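Long-range contact in cycloalternan-forming enzyme (Listeria monocytogenes serovar 1/2a, PDB 5F7U), which is a multidomain glycoside hydrolase family 31 protein, built round a TIM barrel and carrying a family 6 carbohydrate-binding module: residues A[637-642]-A[680-685]. The protein carries 1 engineered substitution. Numbering follows the deposited sequence.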
loop_
_atom_site.group_PDB
_atom_site.type_symbol
_atom_site.label_atom_id
_atom_site.label_comp_id
_atom_site.label_asym_id
_atom_site.label_seq_id
_atom_site.Cartn_x
_atom_site.Cartn_y
_atom_site.Cartn_z
ATOM N N GLY A 637 -6.548 -8.618 -20.775
ATOM C CA GLY A 637 -7.294 -9.858 -20.765
ATOM C C GLY A 637 -8.656 -9.581 -21.342
ATOM O O GLY A 637 -8.940 -8.451 -21.779
ATOM N N ASP A 638 -9.517 -10.586 -21.311
ATOM C CA ASP A 638 -10.891 -10.413 -21.776
ATOM C C ASP A 638 -11.562 -9.328 -20.933
ATOM O O ASP A 638 -11.244 -9.163 -19.737
ATOM C CB ASP A 638 -11.659 -11.733 -21.695
ATOM C CG ASP A 638 -11.176 -12.767 -22.727
ATOM O OD1 ASP A 638 -10.624 -12.389 -23.788
ATOM O OD2 ASP A 638 -11.382 -13.969 -22.472
ATOM N N TYR A 639 -12.460 -8.575 -21.566
ATOM C CA TYR A 639 -13.056 -7.408 -20.923
ATOM C C TYR A 639 -13.757 -7.857 -19.641
ATOM O O TYR A 639 -14.391 -8.925 -19.627
ATOM C CB TYR A 639 -14.042 -6.708 -21.877
ATOM C CG TYR A 639 -14.309 -5.308 -21.407
ATOM C CD1 TYR A 639 -13.427 -4.273 -21.737
ATOM C CD2 TYR A 639 -15.384 -5.029 -20.568
ATOM C CE1 TYR A 639 -13.627 -2.990 -21.258
ATOM C CE2 TYR A 639 -15.599 -3.736 -20.084
ATOM C CZ TYR A 639 -14.719 -2.727 -20.439
ATOM O OH TYR A 639 -14.913 -1.453 -19.952
ATOM N N PRO A 640 -13.645 -7.062 -18.543
ATOM C CA PRO A 640 -14.246 -7.555 -17.288
ATOM C C PRO A 640 -15.739 -7.774 -17.429
ATOM O O PRO A 640 -16.403 -7.088 -18.222
ATOM C CB PRO A 640 -13.962 -6.425 -16.284
ATOM C CG PRO A 640 -13.564 -5.247 -17.120
ATOM C CD PRO A 640 -12.878 -5.833 -18.327
ATOM N N THR A 641 -16.268 -8.735 -16.677
ATOM C CA THR A 641 -17.711 -8.886 -16.607
ATOM C C THR A 641 -18.274 -7.674 -15.863
ATOM O O THR A 641 -17.540 -6.979 -15.146
ATOM C CB THR A 641 -18.085 -10.151 -15.823
ATOM O OG1 THR A 641 -17.548 -10.048 -14.497
ATOM C CG2 THR A 641 -17.483 -11.397 -16.488
ATOM N N ALA A 642 -19.582 -7.458 -15.992
ATOM C CA ALA A 642 -20.245 -6.365 -15.280
ATOM C C ALA A 642 -20.088 -6.535 -13.778
ATOM O O ALA A 642 -19.867 -5.549 -13.046
ATOM C CB ALA A 642 -21.713 -6.291 -15.669
ATOM N N ALA A 680 -21.069 -0.176 -22.717
ATOM C CA ALA A 680 -21.068 -0.563 -24.140
ATOM C C ALA A 680 -20.638 -2.027 -24.349
ATOM O O ALA A 680 -21.336 -2.774 -25.047
ATOM C CB ALA A 680 -20.185 0.382 -24.951
ATOM N N ARG A 681 -19.547 -2.436 -23.700
ATOM C CA ARG A 681 -18.966 -3.773 -23.868
ATOM C C ARG A 681 -19.781 -4.902 -23.250
ATOM O O ARG A 681 -19.887 -5.976 -23.844
ATOM C CB ARG A 681 -17.525 -3.822 -23.318
ATOM C CG ARG A 681 -16.505 -3.018 -24.121
ATOM C CD ARG A 681 -16.284 -3.574 -25.536
ATOM N NE ARG A 681 -15.878 -4.993 -25.535
ATOM C CZ ARG A 681 -14.631 -5.447 -25.445
ATOM N NH1 ARG A 681 -13.603 -4.620 -25.355
ATOM N NH2 ARG A 681 -14.405 -6.759 -25.436
ATOM N N THR A 682 -20.361 -4.661 -22.078
ATOM C CA THR A 682 -21.111 -5.707 -21.354
ATOM C C THR A 682 -22.602 -5.689 -21.669
ATOM O O THR A 682 -23.289 -6.675 -21.420
ATOM C CB THR A 682 -21.001 -5.551 -19.814
ATOM O OG1 THR A 682 -21.603 -4.317 -19.427
ATOM C CG2 THR A 682 -19.563 -5.570 -19.326
ATOM N N GLY A 683 -23.112 -4.558 -22.153
ATOM C CA GLY A 683 -24.546 -4.384 -22.374
ATOM C C GLY A 683 -25.316 -4.099 -21.098
ATOM O O GLY A 683 -26.537 -3.993 -21.135
ATOM N N ASP A 684 -24.619 -3.975 -19.965
ATOM C CA ASP A 684 -25.272 -3.756 -18.682
ATOM C C ASP A 684 -25.318 -2.272 -18.342
ATOM O O ASP A 684 -24.344 -1.727 -17.815
ATOM C CB ASP A 684 -24.575 -4.548 -17.554
ATOM C CG ASP A 684 -25.348 -4.502 -16.237
ATOM O OD1 ASP A 684 -26.286 -3.675 -16.079
ATOM O OD2 ASP A 684 -25.025 -5.336 -15.358
ATOM N N GLU A 685 -26.467 -1.641 -18.616
ATOM C CA GLU A 685 -26.644 -0.203 -18.402
ATOM C C GLU A 685 -26.510 0.212 -16.930
ATOM O O GLU A 685 -26.143 1.350 -16.642
ATOM C CB GLU A 685 -27.980 0.285 -18.988
ATOM C CG GLU A 685 -27.987 0.309 -20.521
ATOM C CD GLU A 685 -29.226 0.960 -21.143
ATOM O OE1 GLU A 685 -29.942 1.759 -20.480
ATOM O OE2 GLU A 685 -29.485 0.693 -22.342
HETATM O O HOH W 1 -11.886 -7.802 -24.796
#
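The ring of Tyr639 lies between Arg681 and Pro640: CB of Arg681 sits over one face, 3.9 Å from the ring centroid in a CH-pi contact, and Pro640 CD lies above the opposite face, toward the rim. At the ring edge, near its plane, comes the methyl CG2 of Thr682. With CG of Tyr639 anti to the backbone N (chi1 -162°), the ring reaches across to helix 675-682, and its hydroxyl hydrogen-bonds to Glu672 O just before that helix. Bends at chi2 and chi3 curl the arginine back over the tyrosine, so that Tyr639 CB touches one guanidinium face, 3.6 Å from Arg681 NH2; ring and guanidinium planes stand 41° apart. At the guanidinium edge a water accepts from Arg681 NH2 at 2.8 Å and, weakly, from Tyr639 N, while NH1 forms a salt bridge with Glu671 and a hydrogen bond to Ser670 O. Arginine suits this place because its CB and CG can lie on the ring while its guanidinium still reaches polar partners.

Farther along, the branched Thr682 divides its work: CG2 packs 3.7 Å from Pro640 O, and OG1 bonds to Ala678 O and accepts from Asp684 N at 3.1 Å. Ala642, opening helix 642-653, is small enough for its CB to come 3.5 Å from Asp684 OD2, while Asp684 OD1 hydrogen-bonds to Thr686. No direct hydrogen bond joins the segments. This surface contact ties the loop between barrel strand 628-631 and helix 642-653 to the C-terminal end of helix 675-682, marked by the ST turn of Thr682, in the family 31 TIM-barrel domain.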